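Local coordinates for UDP-N-acetylglucosamine 2-epimerase (Listeria monocytogenes, PDB 3OT5), which probably catalyses the reversible interconversion of UDP-N-acetylglucosamine and UDP-N-acetylmannosamine by inverting the configuration at C2 of the sugar, at residues I172-T177 with F195-T200; R225-T230 with T258-P263; S254-E259 with H281-L286. All blocks are in the same frame, centred on the assembly; numbering follows the deposited sequence.

Contact 1: residues I172-T177 with F195-T200; sequences IHFSPT and FVTGNT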
ATOM      1  N   ILE A 172     -18.280 -10.396  -0.059  1.00 37.34           N
ATOM      2  CA  ILE A 172     -17.501 -10.367   1.163  1.00 37.98           C
ATOM      3  C   ILE A 172     -16.466  -9.244   1.043  1.00 37.80           C
ATOM      4  O   ILE A 172     -15.820  -9.057   0.005  1.00 35.19           O
ATOM      5  CB  ILE A 172     -16.939 -11.786   1.490  1.00 39.49           C
ATOM      6  CG1 ILE A 172     -16.175 -11.799   2.809  1.00 40.89           C
ATOM      7  CG2 ILE A 172     -16.084 -12.307   0.356  1.00 39.01           C
ATOM      8  CD1 ILE A 172     -15.883 -13.227   3.296  1.00 45.86           C
ATOM      9  N   HIS A 173     -16.362  -8.465   2.112  1.00 38.51           N
ATOM     10  CA  HIS A 173     -15.510  -7.302   2.137  1.00 38.43           C
ATOM     11  C   HIS A 173     -14.441  -7.450   3.182  1.00 39.71           C
ATOM     12  O   HIS A 173     -14.722  -7.788   4.339  1.00 43.00           O
ATOM     13  CB  HIS A 173     -16.362  -6.079   2.475  1.00 37.57           C
ATOM     14  CG  HIS A 173     -17.583  -5.951   1.626  1.00 35.87           C
ATOM     15  ND1 HIS A 173     -17.636  -5.147   0.508  1.00 34.91           N
ATOM     16  CD2 HIS A 173     -18.796  -6.544   1.721  1.00 35.15           C
ATOM     17  CE1 HIS A 173     -18.835  -5.237  -0.039  1.00 31.29           C
ATOM     18  NE2 HIS A 173     -19.556  -6.088   0.672  1.00 32.36           N
ATOM     19  N   PHE A 174     -13.216  -7.183   2.770  1.00 37.63           N
ATOM     20  CA  PHE A 174     -12.093  -7.269   3.651  1.00 38.84           C
ATOM     21  C   PHE A 174     -11.615  -5.827   3.780  1.00 39.50           C
ATOM     22  O   PHE A 174     -10.906  -5.317   2.935  1.00 39.92           O
ATOM     23  CB  PHE A 174     -11.046  -8.216   3.056  1.00 38.13           C
ATOM     24  CG  PHE A 174     -11.623  -9.538   2.604  1.00 37.15           C
ATOM     25  CD1 PHE A 174     -12.045 -10.479   3.525  1.00 36.44           C
ATOM     26  CD2 PHE A 174     -11.742  -9.834   1.248  1.00 37.72           C
ATOM     27  CE1 PHE A 174     -12.562 -11.686   3.121  1.00 40.19           C
ATOM     28  CE2 PHE A 174     -12.249 -11.044   0.828  1.00 38.32           C
ATOM     29  CZ  PHE A 174     -12.677 -11.977   1.770  1.00 43.00           C
ATOM     30  N   SER A 175     -12.079  -5.154   4.826  1.00 40.66           N
ATOM     31  CA  SER A 175     -11.734  -3.762   5.055  1.00 40.41           C
ATOM     32  C   SER A 175     -10.388  -3.648   5.737  1.00 39.94           C
ATOM     33  O   SER A 175     -10.028  -4.492   6.550  1.00 40.52           O
ATOM     34  CB  SER A 175     -12.800  -3.082   5.914  1.00 41.71           C
ATOM     35  OG  SER A 175     -14.054  -3.087   5.253  1.00 41.80           O
ATOM     36  N   PRO A 176      -9.630  -2.613   5.394  1.00 37.84           N
ATOM     37  CA  PRO A 176      -8.350  -2.482   6.035  1.00 39.62           C
ATOM     38  C   PRO A 176      -8.485  -1.848   7.407  1.00 41.14           C
ATOM     39  O   PRO A 176      -7.639  -2.078   8.263  1.00 43.36           O
ATOM     40  CB  PRO A 176      -7.585  -1.557   5.090  1.00 37.68           C
ATOM     41  CG  PRO A 176      -8.631  -0.684   4.530  1.00 36.04           C
ATOM     42  CD  PRO A 176      -9.849  -1.562   4.385  1.00 37.72           C
ATOM     43  N   THR A 177      -9.556  -1.093   7.628  1.00 41.19           N
ATOM     44  CA  THR A 177      -9.743  -0.407   8.900  1.00 43.39           C
ATOM     45  C   THR A 177     -11.183  -0.404   9.372  1.00 44.72           C
ATOM     46  O   THR A 177     -12.113  -0.742   8.622  1.00 42.40           O
ATOM     47  CB  THR A 177      -9.320   1.069   8.787  1.00 43.66           C
ATOM     48  OG1 THR A 177     -10.144   1.726   7.815  1.00 46.67           O
ATOM     49  CG2 THR A 177      -7.855   1.188   8.369  1.00 44.91           C
ATOM     50  N   PHE A 195     -15.246  -7.765   7.057  1.00 44.27           N
ATOM     51  CA  PHE A 195     -14.206  -8.146   8.001  1.00 44.64           C
ATOM     52  C   PHE A 195     -13.062  -7.141   7.992  1.00 43.89           C
ATOM     53  O   PHE A 195     -12.443  -6.937   6.960  1.00 42.95           O
ATOM     54  CB  PHE A 195     -13.651  -9.533   7.657  1.00 43.85           C
ATOM     55  CG  PHE A 195     -14.663 -10.630   7.732  1.00 45.56           C
ATOM     56  CD1 PHE A 195     -14.817 -11.370   8.901  1.00 51.21           C
ATOM     57  CD2 PHE A 195     -15.471 -10.926   6.646  1.00 47.22           C
ATOM     58  CE1 PHE A 195     -15.751 -12.380   8.978  1.00 51.48           C
ATOM     59  CE2 PHE A 195     -16.417 -11.948   6.718  1.00 48.38           C
ATOM     60  CZ  PHE A 195     -16.551 -12.675   7.881  1.00 49.00           C
ATOM     61  N   VAL A 196     -12.797  -6.510   9.137  1.00 45.04           N
ATOM     62  CA  VAL A 196     -11.682  -5.590   9.254  1.00 43.49           C
ATOM     63  C   VAL A 196     -10.509  -6.535   9.418  1.00 44.38           C
ATOM     64  O   VAL A 196     -10.348  -7.174  10.446  1.00 45.32           O
ATOM     65  CB  VAL A 196     -11.764  -4.662  10.487  1.00 45.69           C
ATOM     66  CG1 VAL A 196     -10.529  -3.708  10.522  1.00 41.04           C
ATOM     67  CG2 VAL A 196     -13.051  -3.862  10.475  1.00 42.32           C
ATOM     68  N   THR A 197      -9.691  -6.616   8.387  1.00 43.20           N
ATOM     69  CA  THR A 197      -8.560  -7.521   8.366  1.00 43.07           C
ATOM     70  C   THR A 197      -7.202  -6.846   8.453  1.00 43.36           C
ATOM     71  O   THR A 197      -6.194  -7.501   8.728  1.00 42.92           O
ATOM     72  CB  THR A 197      -8.572  -8.234   7.012  1.00 42.14           C
ATOM     73  OG1 THR A 197      -8.435  -7.250   5.979  1.00 37.84           O
ATOM     74  CG2 THR A 197      -9.891  -8.984   6.819  1.00 38.91           C
ATOM     75  N   GLY A 198      -7.178  -5.536   8.244  1.00 43.64           N
ATOM     76  CA  GLY A 198      -5.910  -4.803   8.188  1.00 44.14           C
ATOM     77  C   GLY A 198      -5.553  -4.743   6.706  1.00 41.47           C
ATOM     78  O   GLY A 198      -6.281  -5.268   5.859  1.00 42.63           O
ATOM     79  N   ASN A 199      -4.411  -4.135   6.412  0.50 43.25           N
ATOM     80  CA  ASN A 199      -3.916  -3.961   5.052  0.50 41.15           C
ATOM     81  C   ASN A 199      -2.892  -5.026   4.647  0.50 40.70           C
ATOM     82  O   ASN A 199      -1.877  -5.182   5.324  0.50 40.00           O
ATOM     83  CB  ASN A 199      -3.266  -2.574   4.960  0.50 40.13           C
ATOM     84  CG  ASN A 199      -2.655  -2.294   3.601  0.50 38.96           C
ATOM     85  OD1 ASN A 199      -2.611  -3.167   2.728  0.50 36.83           O
ATOM     86  ND2 ASN A 199      -2.168  -1.072   3.418  0.50 33.27           N
ATOM     87  N   THR A 200      -3.143  -5.760   3.555  1.00 40.11           N
ATOM     88  CA  THR A 200      -2.169  -6.780   3.102  1.00 40.37           C
ATOM     89  C   THR A 200      -0.773  -6.230   2.727  1.00 39.74           C
ATOM     90  O   THR A 200       0.205  -6.978   2.696  1.00 39.19           O
ATOM     91  CB  THR A 200      -2.715  -7.643   1.940  1.00 41.49           C
ATOM     92  OG1 THR A 200      -3.097  -6.807   0.842  1.00 39.75           O
ATOM     93  CG2 THR A 200      -3.929  -8.476   2.399  1.00 43.58           C
TER
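The carbonyl oxygen of S175 gathers several donors between I172-T177 and F195-T200. The T197 amide gives it a hydrogen bond (N to O 2.8 Å), and the G198 amide adds a weak one. T197 OG1 lies 3.2 Å from S175 O and 2.9 Å from G198 O, so its single proton has two possible acceptors. Before this cluster the strands pair in parallel: F195 N meets H173 O at 2.8 Å, and S175 N makes a hydrogen bond to F195 O. I172 extends CG1 and CD1 toward the F195 ring, CD1 lying 3.7 Å from CE2, an oblique approach of two apolar groups well suited to a buried place. On the other face V196, with CG1 anti to the backbone N (chi1 -180°), spreads its two methyls against the T177 backbone, CG1 reaching T177 C at 3.6 Å. The two strands belong to a beta-alpha-beta unit whose linking helix, 178-186, follows the first strand; 194-196 is an outermost strand of its parallel Rossmann-like sheet. Past the pairing, P176 O comes within 3.2 Å of G198 CA. G198 has a positive phi of 94°, and its lack of a side chain spares the preceding carbonyl oxygen a clash. T177 and N199, both with short polar side chains, N-cap the helices that follow, T177 OG1 through A180 N and, in the conformer described, N199 OD1 through A201 N. In that conformer N199 ND2 also bonds to E314 OE2; S175 OG binds A146 O, and F174 packs on helix 380-392.

Contact 2: residues R225-T230 with T258-P263; sequences RLILMT and TELVYP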
ATOM      1  N   ARG A 225      22.055   7.954  11.563  1.00 56.41           N
ATOM      2  CA  ARG A 225      20.616   7.775  11.488  1.00 54.08           C
ATOM      3  C   ARG A 225      20.118   8.170  10.109  1.00 51.62           C
ATOM      4  O   ARG A 225      20.262   9.313   9.673  1.00 50.96           O
ATOM      5  CB  ARG A 225      19.949   8.578  12.590  1.00 54.36           C
ATOM      6  CG  ARG A 225      20.362   8.056  13.953  1.00 56.74           C
ATOM      7  CD  ARG A 225      19.817   8.874  15.076  1.00 58.78           C
ATOM      8  NE  ARG A 225      20.367  10.227  15.109  1.00 55.53           N
ATOM      9  CZ  ARG A 225      19.947  11.157  15.952  1.00 53.85           C
ATOM     10  NH1 ARG A 225      18.982  10.868  16.819  1.00 55.96           N
ATOM     11  NH2 ARG A 225      20.477  12.368  15.925  1.00 55.50           N
ATOM     12  N   LEU A 226      19.535   7.192   9.430  1.00 49.36           N
ATOM     13  CA  LEU A 226      19.036   7.369   8.090  1.00 46.81           C
ATOM     14  C   LEU A 226      17.675   8.065   8.051  1.00 45.64           C
ATOM     15  O   LEU A 226      16.710   7.627   8.686  1.00 45.14           O
ATOM     16  CB  LEU A 226      18.954   5.999   7.398  1.00 45.86           C
ATOM     17  CG  LEU A 226      18.328   5.911   5.995  1.00 45.58           C
ATOM     18  CD1 LEU A 226      19.004   6.857   5.016  1.00 45.62           C
ATOM     19  CD2 LEU A 226      18.395   4.476   5.483  1.00 43.03           C
ATOM     20  N   ILE A 227      17.624   9.176   7.324  1.00 44.40           N
ATOM     21  CA  ILE A 227      16.392   9.899   7.114  1.00 43.45           C
ATOM     22  C   ILE A 227      16.047   9.682   5.650  1.00 41.70           C
ATOM     23  O   ILE A 227      16.869   9.927   4.771  1.00 42.90           O
ATOM     24  CB  ILE A 227      16.499  11.376   7.334  1.00 44.12           C
ATOM     25  CG1 ILE A 227      16.870  11.687   8.786  1.00 46.93           C
ATOM     26  CG2 ILE A 227      15.140  12.030   6.970  1.00 45.02           C
ATOM     27  CD1 ILE A 227      17.103  13.144   9.030  1.00 49.50           C
ATOM     28  N   LEU A 228      14.840   9.220   5.398  1.00 40.15           N
ATOM     29  CA  LEU A 228      14.389   8.962   4.043  1.00 40.49           C
ATOM     30  C   LEU A 228      13.298   9.970   3.718  1.00 40.68           C
ATOM     31  O   LEU A 228      12.463  10.283   4.571  1.00 41.50           O
ATOM     32  CB  LEU A 228      13.857   7.530   3.971  1.00 40.08           C
ATOM     33  CG  LEU A 228      13.379   6.930   2.654  1.00 42.05           C
ATOM     34  CD1 LEU A 228      14.465   6.958   1.595  1.00 40.69           C
ATOM     35  CD2 LEU A 228      12.920   5.492   2.924  1.00 42.55           C
ATOM     36  N   MET A 229      13.326  10.514   2.507  1.00 40.87           N
ATOM     37  CA  MET A 229      12.323  11.481   2.080  1.00 42.09           C
ATOM     38  C   MET A 229      11.765  11.162   0.690  1.00 43.16           C
ATOM     39  O   MET A 229      12.499  10.746  -0.198  1.00 42.81           O
ATOM     40  CB  MET A 229      12.910  12.880   2.036  1.00 43.35           C
ATOM     41  CG  MET A 229      11.911  13.916   1.569  1.00 45.90           C
ATOM     42  SD  MET A 229      12.619  15.542   1.457  1.00 51.03           S
ATOM     43  CE  MET A 229      11.230  16.441   0.756  1.00 55.77           C
ATOM     44  N   THR A 230      10.458  11.342   0.529  1.00 43.23           N
ATOM     45  CA  THR A 230       9.789  11.156  -0.757  1.00 44.14           C
ATOM     46  C   THR A 230       8.616  12.120  -0.794  1.00 44.71           C
ATOM     47  O   THR A 230       7.988  12.399   0.233  1.00 44.35           O
ATOM     48  CB  THR A 230       9.283   9.726  -0.996  1.00 43.34           C
ATOM     49  OG1 THR A 230       8.329   9.361   0.012  1.00 47.66           O
ATOM     50  CG2 THR A 230      10.430   8.737  -0.982  1.00 46.07           C
ATOM     51  N   THR A 258      23.385  12.130  11.109  1.00 60.15           N
ATOM     52  CA  THR A 258      22.260  11.779  10.244  1.00 56.84           C
ATOM     53  C   THR A 258      22.672  11.773   8.787  1.00 55.35           C
ATOM     54  O   THR A 258      23.610  12.459   8.382  1.00 55.55           O
ATOM     55  CB  THR A 258      21.101  12.793  10.334  1.00 55.72           C
ATOM     56  OG1 THR A 258      21.544  14.069   9.855  1.00 55.83           O
ATOM     57  CG2 THR A 258      20.593  12.926  11.763  1.00 58.71           C
ATOM     58  N   GLU A 259      21.963  10.979   8.006  1.00 53.82           N
ATOM     59  CA  GLU A 259      22.179  10.914   6.573  1.00 52.41           C
ATOM     60  C   GLU A 259      20.809  10.953   5.918  1.00 49.49           C
ATOM     61  O   GLU A 259      19.845  10.432   6.461  1.00 47.85           O
ATOM     62  CB  GLU A 259      22.968   9.675   6.153  1.00 53.65           C
ATOM     63  CG  GLU A 259      24.408   9.691   6.641  1.00 58.48           C
ATOM     64  CD  GLU A 259      25.286   8.669   5.948  1.00 62.07           C
ATOM     65  OE1 GLU A 259      24.900   8.176   4.857  1.00 62.90           O
ATOM     66  OE2 GLU A 259      26.380   8.389   6.481  1.00 65.04           O
ATOM     67  N   LEU A 260      20.731  11.609   4.768  1.00 47.95           N
ATOM     68  CA  LEU A 260      19.488  11.757   4.042  1.00 45.95           C
ATOM     69  C   LEU A 260      19.563  11.042   2.718  1.00 44.67           C
ATOM     70  O   LEU A 260      20.549  11.156   2.005  1.00 46.14           O
ATOM     71  CB  LEU A 260      19.193  13.245   3.797  1.00 45.53           C
ATOM     72  CG  LEU A 260      18.032  13.634   2.856  1.00 44.01           C
ATOM     73  CD1 LEU A 260      16.692  13.112   3.317  1.00 44.94           C
ATOM     74  CD2 LEU A 260      17.972  15.155   2.685  1.00 45.35           C
ATOM     75  N   VAL A 261      18.529  10.265   2.425  1.00 44.06           N
ATOM     76  CA  VAL A 261      18.416   9.568   1.165  1.00 43.40           C
ATOM     77  C   VAL A 261      17.171  10.148   0.516  1.00 42.68           C
ATOM     78  O   VAL A 261      16.106  10.181   1.124  1.00 41.88           O
ATOM     79  CB  VAL A 261      18.273   8.046   1.328  1.00 44.20           C
ATOM     80  CG1 VAL A 261      18.033   7.388  -0.037  1.00 42.57           C
ATOM     81  CG2 VAL A 261      19.507   7.466   1.983  1.00 43.56           C
ATOM     82  N   TYR A 262      17.323  10.644  -0.701  1.00 43.35           N
ATOM     83  CA  TYR A 262      16.225  11.224  -1.423  1.00 43.53           C
ATOM     84  C   TYR A 262      16.150  10.699  -2.841  1.00 44.04           C
ATOM     85  O   TYR A 262      16.896  11.151  -3.701  1.00 44.34           O
ATOM     86  CB  TYR A 262      16.322  12.758  -1.455  1.00 44.19           C
ATOM     87  CG  TYR A 262      15.252  13.361  -2.334  1.00 45.66           C
ATOM     88  CD1 TYR A 262      13.914  13.291  -1.970  1.00 50.89           C
ATOM     89  CD2 TYR A 262      15.572  14.001  -3.528  1.00 49.71           C
ATOM     90  CE1 TYR A 262      12.916  13.827  -2.786  1.00 51.21           C
ATOM     91  CE2 TYR A 262      14.587  14.554  -4.338  1.00 49.24           C
ATOM     92  CZ  TYR A 262      13.264  14.459  -3.967  1.00 51.49           C
ATOM     93  OH  TYR A 262      12.285  14.991  -4.779  1.00 58.14           O
ATOM     94  N   PRO A 263      15.276   9.717  -3.079  1.00 44.18           N
ATOM     95  CA  PRO A 263      15.100   9.231  -4.429  1.00 46.48           C
ATOM     96  C   PRO A 263      14.475  10.381  -5.195  1.00 47.71           C
ATOM     97  O   PRO A 263      13.315  10.715  -4.973  1.00 47.45           O
ATOM     98  CB  PRO A 263      14.118   8.064  -4.264  1.00 46.12           C
ATOM     99  CG  PRO A 263      14.202   7.686  -2.835  1.00 43.45           C
ATOM    100  CD  PRO A 263      14.465   8.957  -2.117  1.00 43.96           C
TER
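M229 and Y262 meet obliquely at the C-terminal end of the two strands. With CG anti to the backbone N and the chain extended beyond it, M229 carries SD alongside the ring, 5.2 Å from its centroid and 47° off the ring normal, a Met-aromatic contact; Y262 CD1 also lies 3.4 Å from M229 O. Further back, I227 and L260 share one face of the sheet, L260 CD1 reaching both I227 CG2 at 4.1 Å and M229 CB at 4.0 Å; this face packs under helix 240-254. On the opposite face L228 leans CD1 against V261 CG1, 3.9 Å away, beneath helix 292-301. Branched aliphatic residues suit both positions, since each face of this parallel Rossmann-type sheet is covered by helices. At the N-terminal end the R225 guanidinium extends past T258 CG2; NH2 forms a salt bridge with D257, NH1 a hydrogen bond with L359 O, and R225 makes a cation-pi contact with Y303. Four backbone bonds join the strands, the shortest I227 N to E259 O (2.7 Å), the longest M229 N to V261 O (3.1 Å). These, with bonds to the neighbouring strands, pair the backbone, leaving the faces chiefly to hydrocarbon and sulfur, with charge kept to the strand starts.

Contact 3: residues S254-E259 with H281-L286; sequences SREDTE and HERIHL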
ATOM      1  N   SER A 254      22.659  20.436  10.832  1.00 63.85           N
ATOM      2  CA  SER A 254      22.530  20.632  12.273  1.00 65.61           C
ATOM      3  C   SER A 254      22.802  19.379  13.095  1.00 65.32           C
ATOM      4  O   SER A 254      23.184  19.480  14.266  1.00 67.02           O
ATOM      5  CB  SER A 254      21.124  21.139  12.593  1.00 66.11           C
ATOM      6  OG  SER A 254      20.868  22.369  11.931  1.00 69.11           O
ATOM      7  N   ARG A 255      22.580  18.213  12.495  1.00 62.72           N
ATOM      8  CA  ARG A 255      22.793  16.926  13.155  1.00 63.34           C
ATOM      9  C   ARG A 255      23.733  16.084  12.301  1.00 63.94           C
ATOM     10  O   ARG A 255      23.317  15.475  11.303  1.00 62.16           O
ATOM     11  CB  ARG A 255      21.458  16.209  13.362  1.00 61.55           C
ATOM     12  CG  ARG A 255      20.497  16.950  14.271  1.00 61.15           C
ATOM     13  CD  ARG A 255      21.076  17.105  15.683  1.00 61.00           C
ATOM     14  NE  ARG A 255      20.133  17.763  16.583  1.00 60.62           N
ATOM     15  CZ  ARG A 255      20.039  19.082  16.753  1.00 62.68           C
ATOM     16  NH1 ARG A 255      19.137  19.565  17.594  1.00 64.80           N
ATOM     17  NH2 ARG A 255      20.832  19.925  16.086  1.00 57.79           N
ATOM     18  N   GLU A 256      24.993  16.028  12.722  1.00 68.98           N
ATOM     19  CA  GLU A 256      26.032  15.318  11.973  1.00 69.43           C
ATOM     20  C   GLU A 256      25.944  13.806  11.964  1.00 68.13           C
ATOM     21  O   GLU A 256      26.587  13.169  11.136  1.00 67.97           O
ATOM     22  CB  GLU A 256      27.417  15.754  12.443  1.00 72.76           C
ATOM     23  CG  GLU A 256      27.666  17.227  12.210  1.00 75.95           C
ATOM     24  CD  GLU A 256      29.075  17.651  12.564  1.00 80.84           C
ATOM     25  OE1 GLU A 256      29.954  16.775  12.708  1.00 84.85           O
ATOM     26  OE2 GLU A 256      29.306  18.869  12.682  1.00 84.85           O
ATOM     27  N   ASP A 257      25.172  13.218  12.871  1.00 68.02           N
ATOM     28  CA  ASP A 257      25.043  11.764  12.869  1.00 67.12           C
ATOM     29  C   ASP A 257      23.826  11.302  12.052  1.00 62.91           C
ATOM     30  O   ASP A 257      23.308  10.213  12.269  1.00 62.94           O
ATOM     31  CB  ASP A 257      25.030  11.185  14.293  1.00 69.90           C
ATOM     32  CG  ASP A 257      23.914  11.737  15.152  1.00 71.15           C
ATOM     33  OD1 ASP A 257      23.274  12.734  14.755  1.00 69.03           O
ATOM     34  OD2 ASP A 257      23.699  11.175  16.250  1.00 75.84           O
ATOM     35  N   THR A 258      23.385  12.130  11.109  1.00 60.15           N
ATOM     36  CA  THR A 258      22.260  11.779  10.244  1.00 56.84           C
ATOM     37  C   THR A 258      22.672  11.773   8.787  1.00 55.35           C
ATOM     38  O   THR A 258      23.610  12.459   8.382  1.00 55.55           O
ATOM     39  CB  THR A 258      21.101  12.793  10.334  1.00 55.72           C
ATOM     40  OG1 THR A 258      21.544  14.069   9.855  1.00 55.83           O
ATOM     41  CG2 THR A 258      20.593  12.926  11.763  1.00 58.71           C
ATOM     42  N   GLU A 259      21.963  10.979   8.006  1.00 53.82           N
ATOM     43  CA  GLU A 259      22.179  10.914   6.573  1.00 52.41           C
ATOM     44  C   GLU A 259      20.809  10.953   5.918  1.00 49.49           C
ATOM     45  O   GLU A 259      19.845  10.432   6.461  1.00 47.85           O
ATOM     46  CB  GLU A 259      22.968   9.675   6.153  1.00 53.65           C
ATOM     47  CG  GLU A 259      24.408   9.691   6.641  1.00 58.48           C
ATOM     48  CD  GLU A 259      25.286   8.669   5.948  1.00 62.07           C
ATOM     49  OE1 GLU A 259      24.900   8.176   4.857  1.00 62.90           O
ATOM     50  OE2 GLU A 259      26.380   8.389   6.481  1.00 65.04           O
ATOM     51  N   HIS A 281      26.769  17.204  -0.696  1.00 57.59           N
ATOM     52  CA  HIS A 281      26.918  16.987   0.743  1.00 56.61           C
ATOM     53  C   HIS A 281      27.139  15.496   0.950  1.00 56.92           C
ATOM     54  O   HIS A 281      26.345  14.665   0.496  1.00 53.80           O
ATOM     55  CB  HIS A 281      25.721  17.480   1.546  1.00 55.21           C
ATOM     56  CG  HIS A 281      26.010  17.627   3.010  1.00 55.48           C
ATOM     57  ND1 HIS A 281      25.978  16.568   3.894  1.00 55.08           N
ATOM     58  CD2 HIS A 281      26.353  18.714   3.742  1.00 56.08           C
ATOM     59  CE1 HIS A 281      26.289  16.997   5.105  1.00 55.28           C
ATOM     60  NE2 HIS A 281      26.524  18.295   5.038  1.00 54.57           N
ATOM     61  N   GLU A 282      28.234  15.167   1.627  1.00 59.04           N
ATOM     62  CA  GLU A 282      28.599  13.775   1.881  1.00 60.34           C
ATOM     63  C   GLU A 282      27.537  12.945   2.616  1.00 58.34           C
ATOM     64  O   GLU A 282      27.507  11.730   2.469  1.00 57.85           O
ATOM     65  CB  GLU A 282      29.946  13.680   2.623  1.00 63.41           C
ATOM     66  CG  GLU A 282      30.046  14.415   3.976  1.00 68.17           C
ATOM     67  CD  GLU A 282      30.190  15.949   3.876  1.00 70.86           C
ATOM     68  OE1 GLU A 282      30.272  16.599   4.945  1.00 73.69           O
ATOM     69  OE2 GLU A 282      30.234  16.504   2.752  1.00 71.02           O
ATOM     70  N   ARG A 283      26.673  13.593   3.393  1.00 57.22           N
ATOM     71  CA  ARG A 283      25.636  12.881   4.142  1.00 55.87           C
ATOM     72  C   ARG A 283      24.239  12.963   3.511  1.00 53.76           C
ATOM     73  O   ARG A 283      23.250  12.558   4.121  1.00 51.32           O
ATOM     74  CB  ARG A 283      25.632  13.330   5.612  1.00 57.46           C
ATOM     75  CG  ARG A 283      26.915  12.920   6.322  1.00 60.04           C
ATOM     76  CD  ARG A 283      26.987  13.313   7.792  1.00 62.85           C
ATOM     77  NE  ARG A 283      26.942  14.762   7.991  1.00 62.29           N
ATOM     78  CZ  ARG A 283      25.880  15.457   8.393  1.00 59.40           C
ATOM     79  NH1 ARG A 283      24.734  14.859   8.695  1.00 57.35           N
ATOM     80  NH2 ARG A 283      25.985  16.771   8.526  1.00 59.56           N
ATOM     81  N   ILE A 284      24.168  13.474   2.283  1.00 53.00           N
ATOM     82  CA  ILE A 284      22.907  13.549   1.571  1.00 51.64           C
ATOM     83  C   ILE A 284      23.080  12.760   0.276  1.00 52.13           C
ATOM     84  O   ILE A 284      23.989  13.031  -0.511  1.00 53.33           O
ATOM     85  CB  ILE A 284      22.477  14.982   1.267  1.00 51.44           C
ATOM     86  CG1 ILE A 284      22.466  15.826   2.550  1.00 52.01           C
ATOM     87  CG2 ILE A 284      21.104  14.968   0.638  1.00 48.60           C
ATOM     88  CD1 ILE A 284      21.971  17.265   2.337  1.00 50.08           C
ATOM     89  N   HIS A 285      22.224  11.766   0.074  1.00 51.07           N
ATOM     90  CA  HIS A 285      22.309  10.926  -1.111  1.00 51.53           C
ATOM     91  C   HIS A 285      21.121  11.173  -2.016  1.00 50.72           C
ATOM     92  O   HIS A 285      19.977  10.928  -1.634  1.00 50.37           O
ATOM     93  CB  HIS A 285      22.386   9.466  -0.683  1.00 52.33           C
ATOM     94  CG  HIS A 285      23.437   9.215   0.354  1.00 53.88           C
ATOM     95  ND1 HIS A 285      24.758   8.981   0.036  1.00 59.60           N
ATOM     96  CD2 HIS A 285      23.368   9.203   1.706  1.00 54.57           C
ATOM     97  CE1 HIS A 285      25.455   8.818   1.148  1.00 60.16           C
ATOM     98  NE2 HIS A 285      24.635   8.949   2.175  1.00 59.75           N
ATOM     99  N   LEU A 286      21.404  11.713  -3.198  1.00 51.41           N
ATOM    100  CA  LEU A 286      20.397  12.003  -4.192  1.00 50.52           C
ATOM    101  C   LEU A 286      20.455  10.893  -5.204  1.00 50.72           C
ATOM    102  O   LEU A 286      21.312  10.874  -6.085  1.00 52.29           O
ATOM    103  CB  LEU A 286      20.670  13.335  -4.875  1.00 51.93           C
ATOM    104  CG  LEU A 286      20.709  14.547  -3.950  1.00 54.35           C
ATOM    105  CD1 LEU A 286      20.961  15.809  -4.764  1.00 53.41           C
ATOM    106  CD2 LEU A 286      19.417  14.653  -3.155  1.00 51.23           C
TER
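R283 starts with CG anti to its own carbonyl carbon (chi1 -66°), runs straight through chi2 and then bends at chi3 (-62°), a course that lays its guanidinium against the turn R255-T258. NH1 does most of the gripping: it donates to T258 O at 2.7 Å, a partner lying close to the guanidinium plane, and weakly to R255 O at 3.0 Å. E256 CA and O lie over one face of the group, CA 3.6 Å from R283 CZ. A long, flat cation with several N-H groups fits this cluster of carbonyls at the end of a helix, and its NH2 takes a further carbonyl, V252 O, from helix 240-254. The type I turn is itself held by T258 OG1, which donates to R255 O at 2.7 Å in the carbonyl plane. The contact joins the two strands of a beta-alpha-beta unit, strand 258-263, helix 268-278 and strand 284-287, the last being an outermost strand of the parallel sheet. There H285 turns its ring edge to E259, NE2 donating to OE1 at 2.8 Å from above the carboxylate plane; the two planes are 37° apart. The other carboxylate oxygen, OE2, is bound by N224 ND2, so the group is held at both oxygens, and its negative charge would probably favour a protonated imidazole. Behind R283, H281 ND1 accepts the R283 amide within the turn that I284 N to H281 O closes at 3.1 Å.

Contact 1 comes first along the chain and lies in the seven-stranded parallel sheet, on the opposite side of the chain's centre from the others; contacts 2 and 3 belong to the six-stranded sheet that follows. The centres of contacts 1 and 2 are 32 Å apart, those of contacts 1 and 3 39 Å. The centres of contacts 2 and 3 are 8 Å apart, and the two touch, sharing strand 258-263, paired with 225-229 on one side and 284-287 on the other. Two Rossmann-like halves are as expected of the GT-B-type architecture of this family, in which the nucleotide sugar binds in the cleft between domains. Helix 380-392, late in the chain, returns to pack on contact 1.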